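Local structure of DNA topoisomerase 2-associated protein PAT1 (Saccharomyces cerevisiae, 5LMG) at residues A[56-59]-A[60-64]; A[122-125]-A[126-130]; A[179-182]-A[183-187]; A[298-301]-A[302-306]; A[351-355]-A[356-360]. The protein activates mRNA decapping and represses translation, its C-terminal domain binding directly to the decapping enzyme Dcp2 and the exonuclease Xrn1. The protein carries 2 engineered substitutions. All coordinates share one frame; numbering follows the deposited sequence.

How the interactions relate
The five contacts follow one another along a largely helical chain. Interaction 1 lies on helix 48-70, interaction 2 on helix 118-130 and interaction 3 on helix 178-191. Interaction 4 is on helix 290-322, and interaction 5 closes helix 329-355 and enters strand 358-361. Interactions 2 and 3 touch, their centres about 10 Å apart, where Leu184 packs on the backbone of Leu125 and Gln126. Interactions 4 and 5 also touch: Phe352 meets Val300 and Ile304, and both contacts reach the bound Dcp2 peptide. Interactions 1 and 4 have centres about 50 Å apart, on opposite sides of the chain's centre. The peptide site therefore lies far from the helix of interaction 1.

Interaction 1: residues A[56-59]-A[60-64]; sequences ETVY and EEILD. With EDO (1,2-ethanediol), chain G; EDO (1,2-ethanediol), chain E.
Glu61 folds back on the Thr57 carbonyl one turn earlier. Glu61 N donates a hydrogen bond of 3.0 Å to Thr57 O. Glu61 CG lies 3.3 Å from Thr57 O, because CG stands beside the backbone N (chi1 -58°). The chain then bends at chi2, and the carboxylate meets a 1,2-ethanediol molecule, Glu61 OE2 lying 3.3 Å from the ethanediol O2. That contact is weak. Glu60 uses the carbonyl of Glu56 in the same way, with Glu60 CG 3.4 Å from Glu56 O. Its chain is extended beyond CG and reaches a second ethanediol with a weak bond from O2 to OE2. This is a continuous piece of alpha-helix, part of helix 48-70, and i to i+4 backbone bonds run through it. On the buried side Val58 CG1 and Ile62 CG1 stand 4.4 Å apart. An alanine at Glu61 has no CG or carboxylate; the first ethanediol would probably lose this acceptor, and the packing on Ala79 and Met80 of helix 78-82 would probably be reduced. Helix 103-114 packs nearby: Ile62 and Tyr59 touch Ile108. Lys104 forms a salt bridge with Glu56 and a cation-pi contact with the Tyr59 ring, and its carbonyl is hydrogen-bonded to Tyr59 OH.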
# COMPACT_ATOMS: atom_id res chain seq x y z
N GLU A 56 -21.18 -16.91 -6.42
CA GLU A 56 -22.03 -17.97 -5.82
C GLU A 56 -21.48 -19.36 -6.13
O GLU A 56 -21.41 -20.19 -5.23
CB GLU A 56 -23.51 -17.86 -6.27
CG GLU A 56 -24.24 -16.60 -5.82
CD GLU A 56 -23.99 -16.11 -4.40
OE1 GLU A 56 -24.23 -16.88 -3.45
OE2 GLU A 56 -23.54 -14.95 -4.26
N THR A 57 -21.05 -19.58 -7.39
CA THR A 57 -20.41 -20.81 -7.87
C THR A 57 -19.10 -21.04 -7.08
O THR A 57 -18.89 -22.15 -6.58
CB THR A 57 -20.20 -20.75 -9.40
OG1 THR A 57 -21.48 -20.63 -10.02
CG2 THR A 57 -19.48 -21.97 -9.95
N VAL A 58 -18.25 -19.99 -6.94
CA VAL A 58 -16.99 -20.06 -6.19
C VAL A 58 -17.24 -20.51 -4.73
O VAL A 58 -16.55 -21.42 -4.25
CB VAL A 58 -16.14 -18.76 -6.28
CG1 VAL A 58 -14.98 -18.77 -5.27
CG2 VAL A 58 -15.61 -18.54 -7.70
N TYR A 59 -18.24 -19.90 -4.06
CA TYR A 59 -18.65 -20.25 -2.69
C TYR A 59 -19.08 -21.72 -2.59
O TYR A 59 -18.64 -22.43 -1.69
CB TYR A 59 -19.74 -19.29 -2.17
CG TYR A 59 -19.16 -18.08 -1.46
CD1 TYR A 59 -18.50 -17.08 -2.18
CD2 TYR A 59 -19.25 -17.94 -0.08
CE1 TYR A 59 -17.93 -15.99 -1.53
CE2 TYR A 59 -18.69 -16.85 0.58
CZ TYR A 59 -18.01 -15.88 -0.15
OH TYR A 59 -17.43 -14.81 0.48
N GLU A 60 -19.88 -22.20 -3.57
CA GLU A 60 -20.35 -23.60 -3.61
C GLU A 60 -19.17 -24.56 -3.68
O GLU A 60 -19.12 -25.52 -2.91
CB GLU A 60 -21.30 -23.83 -4.79
CG GLU A 60 -22.71 -23.30 -4.56
CD GLU A 60 -23.61 -23.28 -5.78
OE1 GLU A 60 -23.12 -23.51 -6.91
OE2 GLU A 60 -24.82 -23.00 -5.61
N GLU A 61 -18.20 -24.27 -4.56
CA GLU A 61 -17.00 -25.09 -4.74
C GLU A 61 -16.10 -25.09 -3.50
O GLU A 61 -15.55 -26.14 -3.16
CB GLU A 61 -16.22 -24.70 -6.01
CG GLU A 61 -17.00 -24.79 -7.31
CD GLU A 61 -17.52 -26.14 -7.78
OE1 GLU A 61 -17.27 -27.17 -7.10
OE2 GLU A 61 -18.20 -26.17 -8.83
N ILE A 62 -15.98 -23.94 -2.80
CA ILE A 62 -15.17 -23.83 -1.58
C ILE A 62 -15.84 -24.63 -0.47
O ILE A 62 -15.17 -25.41 0.20
CB ILE A 62 -14.85 -22.35 -1.18
CG1 ILE A 62 -13.83 -21.69 -2.15
CG2 ILE A 62 -14.42 -22.20 0.30
CD1 ILE A 62 -12.37 -22.27 -2.17
N LEU A 63 -17.17 -24.47 -0.29
CA LEU A 63 -17.95 -25.19 0.71
C LEU A 63 -17.81 -26.71 0.55
O LEU A 63 -17.65 -27.40 1.55
CB LEU A 63 -19.43 -24.75 0.74
CG LEU A 63 -19.72 -23.31 1.25
CD1 LEU A 63 -21.20 -23.03 1.24
CD2 LEU A 63 -19.13 -23.05 2.64
N ASP A 64 -17.78 -27.21 -0.71
CA ASP A 64 -17.57 -28.63 -1.03
C ASP A 64 -16.16 -29.07 -0.64
O ASP A 64 -16.02 -30.11 0.01
CB ASP A 64 -17.81 -28.92 -2.53
CG ASP A 64 -19.27 -29.04 -2.95
OD1 ASP A 64 -20.15 -29.16 -2.06
OD2 ASP A 64 -19.53 -29.03 -4.18
C1 EDO G . -19.38 -30.66 -7.74
O1 EDO G . -20.64 -30.77 -7.09
C2 EDO G . -19.45 -29.54 -8.81
O2 EDO G . -18.19 -29.44 -9.47
C1 EDO E . -25.63 -24.56 -9.65
O1 EDO E . -25.50 -24.92 -11.02
C2 EDO E . -26.61 -23.37 -9.51
O2 EDO E . -26.75 -23.02 -8.14

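Interaction 2: residues A[122-125]-A[126-130]; sequences LKIL and QKIFN
The last turns of helix 118-130, within the helical array of the Pat1 C-terminal domain, hold Leu122 against Gln126 and Ile124 against Ile128. Leu122 turns its CD1 methyl to the amide of Gln126. Leu122 CD1 is 3.5 Å from Gln126 NE2 and 3.6 Å from Gln126 CD, so a methyl touches the amide group and no polar bond forms between the two side chains. Gln126 is extended beyond CG (chi2 177°), and this stretches the amide back along the helix to Leu122 and Lys123. On the way Gln126 CG passes 3.3 Å from Leu122 O, the carbonyl that also takes the Gln126 N-H. Lys123 adds its backbone to the same patch, with Lys123 CA 3.6 Å from Gln126 OE1. On another side of the helix Ile124 CG2 meets Ile128 CD1 at 3.9 Å, the two side chains lying obliquely to each other. Phe129 CD2 comes close to Leu125 O, at 3.1 Å. Leu125 O also accepts a hydrogen bond from Phe129 N at 3.0 Å. Three neighbouring helices pack on this one. Leu125 touches Ile168 and Phe171 of helix 151-174, Leu125 and Gln126 touch Leu184 of helix 178-191, and Phe129 reaches Leu206 and Leu210 of helix 201-216. Ile124 faces Ile86 and Leu116 in loops. The chemistry is divided: the backbone carbonyls spend their polarity on N-H groups of the next turn, while the side chains meet mainly through carbon, which suits a helix packed between others.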
# COMPACT_ATOMS: atom_id res chain seq x y z
N LEU A 122 0.51 -17.85 -7.95
CA LEU A 122 1.36 -16.93 -8.71
C LEU A 122 0.57 -16.34 -9.89
O LEU A 122 0.65 -15.14 -10.13
CB LEU A 122 2.65 -17.63 -9.17
CG LEU A 122 3.90 -16.79 -9.55
CD1 LEU A 122 4.07 -16.71 -11.04
CD2 LEU A 122 3.96 -15.43 -8.88
N LYS A 123 -0.26 -17.17 -10.57
CA LYS A 123 -1.13 -16.74 -11.68
C LYS A 123 -2.16 -15.68 -11.23
O LYS A 123 -2.46 -14.76 -12.00
CB LYS A 123 -1.84 -17.93 -12.32
CG LYS A 123 -1.02 -18.64 -13.38
CD LYS A 123 -1.79 -19.82 -13.97
CE LYS A 123 -1.00 -20.58 -15.01
NZ LYS A 123 -0.88 -19.82 -16.29
N ILE A 124 -2.67 -15.81 -10.00
CA ILE A 124 -3.62 -14.85 -9.40
C ILE A 124 -2.91 -13.50 -9.20
O ILE A 124 -3.45 -12.48 -9.63
CB ILE A 124 -4.28 -15.41 -8.11
CG1 ILE A 124 -5.33 -16.50 -8.48
CG2 ILE A 124 -4.89 -14.27 -7.25
CD1 ILE A 124 -6.01 -17.22 -7.34
N LEU A 125 -1.71 -13.51 -8.58
CA LEU A 125 -0.89 -12.32 -8.33
C LEU A 125 -0.54 -11.63 -9.67
O LEU A 125 -0.68 -10.41 -9.77
CB LEU A 125 0.40 -12.67 -7.56
CG LEU A 125 0.39 -13.19 -6.10
CD1 LEU A 125 1.33 -12.37 -5.24
CD2 LEU A 125 -1.00 -13.32 -5.48
N GLN A 126 -0.12 -12.43 -10.69
CA GLN A 126 0.21 -11.95 -12.04
C GLN A 126 -1.00 -11.23 -12.65
O GLN A 126 -0.84 -10.13 -13.17
CB GLN A 126 0.64 -13.11 -12.97
CG GLN A 126 2.06 -13.61 -12.70
CD GLN A 126 2.45 -14.80 -13.57
OE1 GLN A 126 1.69 -15.75 -13.77
NE2 GLN A 126 3.69 -14.81 -14.01
N LYS A 127 -2.22 -11.83 -12.53
CA LYS A 127 -3.47 -11.25 -13.03
C LYS A 127 -3.74 -9.89 -12.36
O LYS A 127 -3.98 -8.91 -13.06
CB LYS A 127 -4.65 -12.21 -12.80
CG LYS A 127 -5.94 -11.83 -13.53
CD LYS A 127 -5.98 -12.41 -14.94
CE LYS A 127 -5.73 -11.38 -16.01
NZ LYS A 127 -5.50 -12.02 -17.32
N ILE A 128 -3.69 -9.84 -11.00
CA ILE A 128 -3.91 -8.64 -10.18
C ILE A 128 -2.98 -7.50 -10.63
O ILE A 128 -3.47 -6.41 -10.93
CB ILE A 128 -3.82 -8.94 -8.65
CG1 ILE A 128 -4.98 -9.87 -8.18
CG2 ILE A 128 -3.76 -7.63 -7.82
CD1 ILE A 128 -4.84 -10.42 -6.73
N PHE A 129 -1.65 -7.76 -10.72
CA PHE A 129 -0.67 -6.75 -11.12
C PHE A 129 -0.81 -6.33 -12.60
O PHE A 129 -0.62 -5.15 -12.90
CB PHE A 129 0.76 -7.18 -10.78
CG PHE A 129 1.07 -7.07 -9.30
CD1 PHE A 129 1.23 -5.83 -8.70
CD2 PHE A 129 1.17 -8.21 -8.51
CE1 PHE A 129 1.48 -5.73 -7.33
CE2 PHE A 129 1.42 -8.10 -7.14
CZ PHE A 129 1.57 -6.87 -6.56
N ASN A 130 -1.19 -7.25 -13.49
CA ASN A 130 -1.38 -7.00 -14.93
C ASN A 130 -2.58 -6.07 -15.20
O ASN A 130 -2.53 -5.25 -16.11
CB ASN A 130 -1.57 -8.32 -15.69
CG ASN A 130 -1.59 -8.19 -17.19
OD1 ASN A 130 -0.58 -7.89 -17.83
ND2 ASN A 130 -2.75 -8.43 -17.79

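Interaction 3: residues A[179-182]-A[183-187]; sequences IEIM and GLLLQ
Torsions of Met182 bring its methyl to Leu185. Met182 CG stands beside the backbone N (chi1 -67°), and the chain then bends at chi2 (-56°) and again at chi3. This folds the thioether so that its methyl comes alongside Leu185. Leu185 also carries CG beside its own N, and the two side chains run side by side, pointing the same way. Met182 CE touches Leu185 CD1 at 4.0 Å. A second apolar neighbour of Leu185 is Ile181, with Ile181 CG2 4.3 Å from Leu185 CD1. Leu185 CD1 thus meets the methyl of Met182 and the beta-branch of Ile181. The backbone is regular alpha-helix. Leu185 N bonds to Ile181 O at 3.1 Å, and Leu186 N bonds to Met182 O at 3.0 Å. Side-chain carbons also lie near these carbonyls. Leu184 CG is 3.5 Å from Glu180 O, and Leu186 CG is 3.6 Å from Met182 O. Gly183 brings backbone alone to this turn, with Gly183 N bonded to Ile179 O at 2.9 Å. The Met182 and Leu185 pair faces helix 234-246, where both touch Trp235 and Ile238. Helix 201-216 lies against the same side: Ile181 meets Arg213 and Ala214, Met182 meets Ala214, and Leu185 meets Leu210. Leu184 turns instead to helix 118-130, on Leu125 and Gln126. Helix 178-191 therefore packs against three others of the domain.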
# COMPACT_ATOMS: atom_id res chain seq x y z
N ILE A 179 13.37 -14.53 -9.83
CA ILE A 179 12.72 -14.48 -11.15
C ILE A 179 11.23 -14.09 -11.04
O ILE A 179 10.76 -13.23 -11.79
CB ILE A 179 12.95 -15.81 -11.93
CG1 ILE A 179 14.44 -15.98 -12.33
CG2 ILE A 179 12.03 -15.92 -13.17
CD1 ILE A 179 14.90 -17.45 -12.59
N GLU A 180 10.49 -14.73 -10.11
CA GLU A 180 9.06 -14.53 -9.90
C GLU A 180 8.71 -13.12 -9.40
O GLU A 180 7.81 -12.50 -9.97
CB GLU A 180 8.48 -15.63 -9.00
CG GLU A 180 8.36 -16.98 -9.70
CD GLU A 180 8.21 -18.21 -8.82
OE1 GLU A 180 8.36 -18.09 -7.59
OE2 GLU A 180 7.97 -19.30 -9.38
N ILE A 181 9.44 -12.60 -8.37
CA ILE A 181 9.25 -11.24 -7.83
C ILE A 181 9.57 -10.19 -8.92
O ILE A 181 8.78 -9.26 -9.10
CB ILE A 181 10.06 -10.99 -6.52
CG1 ILE A 181 9.60 -11.93 -5.40
CG2 ILE A 181 9.96 -9.51 -6.06
CD1 ILE A 181 10.73 -12.41 -4.51
N MET A 182 10.69 -10.39 -9.66
CA MET A 182 11.09 -9.51 -10.77
C MET A 182 9.98 -9.49 -11.82
O MET A 182 9.58 -8.41 -12.26
CB MET A 182 12.45 -9.91 -11.37
CG MET A 182 13.64 -9.69 -10.43
SD MET A 182 13.82 -8.00 -9.79
CE MET A 182 13.61 -8.30 -8.07
N GLY A 183 9.41 -10.68 -12.10
CA GLY A 183 8.29 -10.85 -13.01
C GLY A 183 7.08 -10.00 -12.63
O GLY A 183 6.51 -9.33 -13.49
N LEU A 184 6.72 -9.98 -11.32
CA LEU A 184 5.57 -9.20 -10.82
C LEU A 184 5.80 -7.70 -10.91
O LEU A 184 4.87 -6.96 -11.25
CB LEU A 184 5.18 -9.62 -9.38
CG LEU A 184 4.71 -11.07 -9.16
CD1 LEU A 184 4.48 -11.34 -7.69
CD2 LEU A 184 3.43 -11.38 -9.94
N LEU A 185 7.03 -7.24 -10.65
CA LEU A 185 7.42 -5.83 -10.75
C LEU A 185 7.29 -5.33 -12.19
O LEU A 185 6.75 -4.24 -12.42
CB LEU A 185 8.86 -5.64 -10.25
CG LEU A 185 9.02 -5.46 -8.75
CD1 LEU A 185 10.41 -5.90 -8.31
CD2 LEU A 185 8.75 -4.02 -8.34
N LEU A 186 7.77 -6.14 -13.15
CA LEU A 186 7.70 -5.85 -14.58
C LEU A 186 6.25 -5.82 -15.04
O LEU A 186 5.90 -4.94 -15.81
CB LEU A 186 8.52 -6.86 -15.40
CG LEU A 186 10.04 -6.66 -15.41
CD1 LEU A 186 10.74 -7.84 -16.08
CD2 LEU A 186 10.43 -5.34 -16.07
N GLN A 187 5.40 -6.74 -14.51
CA GLN A 187 3.96 -6.77 -14.81
C GLN A 187 3.31 -5.44 -14.41
O GLN A 187 2.53 -4.88 -15.18
CB GLN A 187 3.25 -7.94 -14.08
CG GLN A 187 3.46 -9.32 -14.69
CD GLN A 187 2.74 -9.56 -16.00
OE1 GLN A 187 1.60 -9.13 -16.21
NE2 GLN A 187 3.38 -10.31 -16.89

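Interaction 4: residues A[298-301]-A[302-306]; sequences DEVR and DEIFA. With EDO (1,2-ethanediol), chain F; EDO (1,2-ethanediol), chain H.
At the site of the bound Dcp2 peptide, helix 290-322 kinks, and Arg301 lies alongside Phe305 there. Arg301 CG touches Phe305 CE2 at 3.4 Å, the two side chains pointing the same way. The guanidinium and ring planes are 49° apart. Arg301 O lies over one face of the ring, offset toward its rim. The Arg301 chain bends at chi3 (54°), and its end returns to Asp298. NH1 and NH2 of Arg301 both bond to Asp298 OD1, at 2.8 Å and 3.1 Å, in a salt bridge. Arg301 NE gives its proton to a water at 2.8 Å, which in turn donates to Asp302 OD1. At the kink Asp302 N lacks a bond to the previous turn; it is bonded to one water at 3.0 Å and weakly to a second, and these waters also meet Asp298 O and Glu299 O. Glu303 N makes a weak bond to Val300 O, and regular bonding resumes with Ile304 N on Val300 O at 2.9 Å. Val300 CG2 and Ile304 CD1 pack at 3.9 Å, and both touch Phe352. The peptide reaches Asp298, Ile304 and Phe305, its backbone weakly bonded to Arg301 NH1. The arrangement is a hydrated kink in an alpha-helix, at a peptide-binding surface.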
# COMPACT_ATOMS: atom_id res chain seq x y z
N ASP A 298 14.84 15.69 -2.57
CA ASP A 298 14.49 16.95 -3.22
C ASP A 298 12.97 17.04 -3.48
O ASP A 298 12.36 18.07 -3.20
CB ASP A 298 15.29 17.12 -4.54
CG ASP A 298 14.98 18.42 -5.22
OD1 ASP A 298 15.21 19.48 -4.60
OD2 ASP A 298 14.38 18.38 -6.31
N GLU A 299 12.39 15.95 -4.01
CA GLU A 299 10.98 15.91 -4.39
C GLU A 299 10.01 15.98 -3.20
O GLU A 299 8.91 16.51 -3.36
CB GLU A 299 10.67 14.72 -5.31
CG GLU A 299 11.18 14.94 -6.73
CD GLU A 299 10.63 14.03 -7.82
OE1 GLU A 299 9.40 13.80 -7.86
OE2 GLU A 299 11.43 13.60 -8.68
N VAL A 300 10.44 15.49 -2.02
CA VAL A 300 9.58 15.46 -0.83
C VAL A 300 10.04 16.42 0.27
O VAL A 300 9.47 16.39 1.35
CB VAL A 300 9.37 14.01 -0.28
CG1 VAL A 300 8.82 13.08 -1.36
CG2 VAL A 300 10.63 13.44 0.37
N ARG A 301 11.07 17.26 -0.01
CA ARG A 301 11.61 18.24 0.95
C ARG A 301 10.52 19.06 1.64
O ARG A 301 10.56 19.21 2.86
CB ARG A 301 12.66 19.15 0.29
CG ARG A 301 13.18 20.28 1.21
CD ARG A 301 14.30 21.12 0.60
NE ARG A 301 13.92 21.67 -0.70
CZ ARG A 301 14.35 21.20 -1.86
NH1 ARG A 301 15.26 20.24 -1.90
NH2 ARG A 301 13.90 21.72 -2.99
N ASP A 302 9.55 19.59 0.86
CA ASP A 302 8.44 20.38 1.42
C ASP A 302 7.53 19.54 2.34
O ASP A 302 7.01 20.06 3.32
CB ASP A 302 7.67 21.11 0.31
CG ASP A 302 8.49 22.12 -0.49
OD1 ASP A 302 9.45 22.71 0.09
OD2 ASP A 302 8.19 22.32 -1.69
N GLU A 303 7.40 18.23 2.05
CA GLU A 303 6.62 17.31 2.87
C GLU A 303 7.34 16.97 4.17
O GLU A 303 6.68 16.86 5.20
CB GLU A 303 6.24 16.05 2.08
CG GLU A 303 5.23 16.31 0.96
CD GLU A 303 3.84 16.81 1.32
OE1 GLU A 303 3.13 17.28 0.39
OE2 GLU A 303 3.44 16.75 2.51
N ILE A 304 8.70 16.91 4.13
CA ILE A 304 9.55 16.69 5.31
C ILE A 304 9.36 17.89 6.27
O ILE A 304 9.11 17.68 7.46
CB ILE A 304 11.05 16.46 4.91
CG1 ILE A 304 11.24 15.10 4.19
CG2 ILE A 304 11.98 16.58 6.14
CD1 ILE A 304 12.56 14.93 3.44
N PHE A 305 9.46 19.13 5.73
CA PHE A 305 9.29 20.36 6.52
C PHE A 305 7.86 20.53 7.09
O PHE A 305 7.73 20.92 8.25
CB PHE A 305 9.75 21.60 5.73
CG PHE A 305 11.22 21.63 5.34
CD1 PHE A 305 12.17 20.92 6.08
CD2 PHE A 305 11.65 22.37 4.25
CE1 PHE A 305 13.52 20.92 5.70
CE2 PHE A 305 13.00 22.40 3.90
CZ PHE A 305 13.93 21.67 4.62
N ALA A 306 6.81 20.19 6.30
CA ALA A 306 5.41 20.24 6.75
C ALA A 306 5.20 19.31 7.95
O ALA A 306 4.55 19.72 8.91
CB ALA A 306 4.47 19.86 5.61
C1 EDO F . 7.58 25.62 1.84
O1 EDO F . 8.50 24.55 2.06
C2 EDO F . 6.27 25.09 1.25
O2 EDO F . 6.49 24.72 -0.10
C1 EDO H . 0.12 16.76 3.40
O1 EDO H . 1.17 15.97 3.93
C2 EDO H . -0.30 16.19 2.02
O2 EDO H . -0.96 14.92 2.15
O HOH W 1 10.16 19.47 -2.03
O HOH W 2 7.69 18.29 -1.46
O HOH W 3 11.93 23.64 -0.86

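Interaction 5: residues A[351-355]-A[356-360]; sequences LFLNV and MGLVY
Phe352 comes first and turns one ring face to the Met356 methyl. CE of Met356 is 3.8 Å from the Phe352 ring centroid and 17° off the ring normal, a CH-pi contact. Met356 SD lies obliquely to the ring, a Met-aromatic contact. The ring gets there because its CG is anti to the backbone N (chi1 168°), while the Met356 chain bends at chi3. A serine at Phe352 has no ring; the Met356 methyl would probably be freer to turn, and Ile304 would probably lose a packing partner. Leu353 follows. Leu353 O accepts Met356 N and Leu358 N, each at 3.0 Å, from opposite faces of the carbonyl plane. Leu353 CD1 meets Tyr360 CB at 3.9 Å, side by side. Next Asn354 O takes Gly357 N at 2.9 Å. Val355 CG1 lies 4.3 Å from Met356 CG. Tyr360 OH is hydrogen-bonded to Glu312 of helix 290-322, and strand 358-361 pairs with strand 364-367. The bound peptide packs on Met356 and Leu358. Leu358 N on Leu353 O and Gly357 N on Asn354 O, with Gly357 (C-prime) at positive phi (73°), make the Schellman motif that ends helix 329-355 and turns the chain into the antiparallel strand pair.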
# COMPACT_ATOMS: atom_id res chain seq x y z
N LEU A 351 11.62 6.64 9.98
CA LEU A 351 11.62 5.40 9.21
C LEU A 351 12.28 5.68 7.83
O LEU A 351 13.15 4.93 7.40
CB LEU A 351 10.17 4.86 9.03
CG LEU A 351 9.96 3.61 8.12
CD1 LEU A 351 10.76 2.40 8.63
CD2 LEU A 351 8.49 3.24 8.05
N PHE A 352 11.90 6.81 7.21
CA PHE A 352 12.41 7.26 5.92
C PHE A 352 13.84 7.80 6.04
O PHE A 352 14.70 7.36 5.29
CB PHE A 352 11.47 8.30 5.29
CG PHE A 352 12.00 9.05 4.09
CD1 PHE A 352 12.44 8.37 2.95
CD2 PHE A 352 12.01 10.44 4.07
CE1 PHE A 352 12.90 9.07 1.83
CE2 PHE A 352 12.49 11.14 2.95
CZ PHE A 352 12.92 10.45 1.84
N LEU A 353 14.08 8.75 6.98
CA LEU A 353 15.37 9.42 7.15
C LEU A 353 16.53 8.48 7.51
O LEU A 353 17.60 8.61 6.91
CB LEU A 353 15.29 10.57 8.17
CG LEU A 353 14.46 11.81 7.79
CD1 LEU A 353 14.41 12.79 8.95
CD2 LEU A 353 15.02 12.50 6.53
N ASN A 354 16.32 7.57 8.51
CA ASN A 354 17.34 6.62 8.99
C ASN A 354 17.93 5.75 7.89
O ASN A 354 19.13 5.49 7.91
CB ASN A 354 16.85 5.76 10.14
CG ASN A 354 16.44 6.51 11.40
OD1 ASN A 354 16.70 7.71 11.60
ND2 ASN A 354 15.79 5.81 12.28
N VAL A 355 17.09 5.35 6.94
CA VAL A 355 17.44 4.54 5.77
C VAL A 355 18.56 5.23 4.93
O VAL A 355 19.44 4.56 4.39
CB VAL A 355 16.12 4.26 4.99
CG1 VAL A 355 16.31 4.27 3.49
CG2 VAL A 355 15.46 2.96 5.47
N MET A 356 18.57 6.57 4.93
CA MET A 356 19.57 7.38 4.25
C MET A 356 20.68 7.88 5.20
O MET A 356 21.47 8.74 4.82
CB MET A 356 18.90 8.55 3.54
CG MET A 356 17.99 8.13 2.40
SD MET A 356 16.99 9.50 1.79
CE MET A 356 16.19 10.06 3.34
N GLY A 357 20.72 7.34 6.41
CA GLY A 357 21.70 7.73 7.42
C GLY A 357 21.47 9.10 8.04
O GLY A 357 22.41 9.73 8.52
N LEU A 358 20.20 9.56 8.03
CA LEU A 358 19.79 10.85 8.59
C LEU A 358 18.82 10.65 9.73
O LEU A 358 18.21 9.58 9.83
CB LEU A 358 19.18 11.76 7.50
CG LEU A 358 20.09 12.12 6.30
CD1 LEU A 358 19.32 12.89 5.27
CD2 LEU A 358 21.33 12.90 6.74
N VAL A 359 18.66 11.66 10.61
CA VAL A 359 17.75 11.56 11.76
C VAL A 359 17.16 12.94 12.14
O VAL A 359 17.88 13.94 12.10
CB VAL A 359 18.40 10.82 12.98
CG1 VAL A 359 19.60 11.59 13.56
CG2 VAL A 359 17.39 10.49 14.07
N TYR A 360 15.86 12.97 12.51
CA TYR A 360 15.20 14.15 13.03
C TYR A 360 15.21 14.00 14.55
O TYR A 360 14.54 13.11 15.10
CB TYR A 360 13.77 14.36 12.48
CG TYR A 360 13.11 15.58 13.08
CD1 TYR A 360 13.58 16.86 12.80
CD2 TYR A 360 12.08 15.46 14.00
CE1 TYR A 360 13.02 17.99 13.39
CE2 TYR A 360 11.50 16.58 14.60
CZ TYR A 360 11.98 17.85 14.29
OH TYR A 360 11.42 18.96 14.88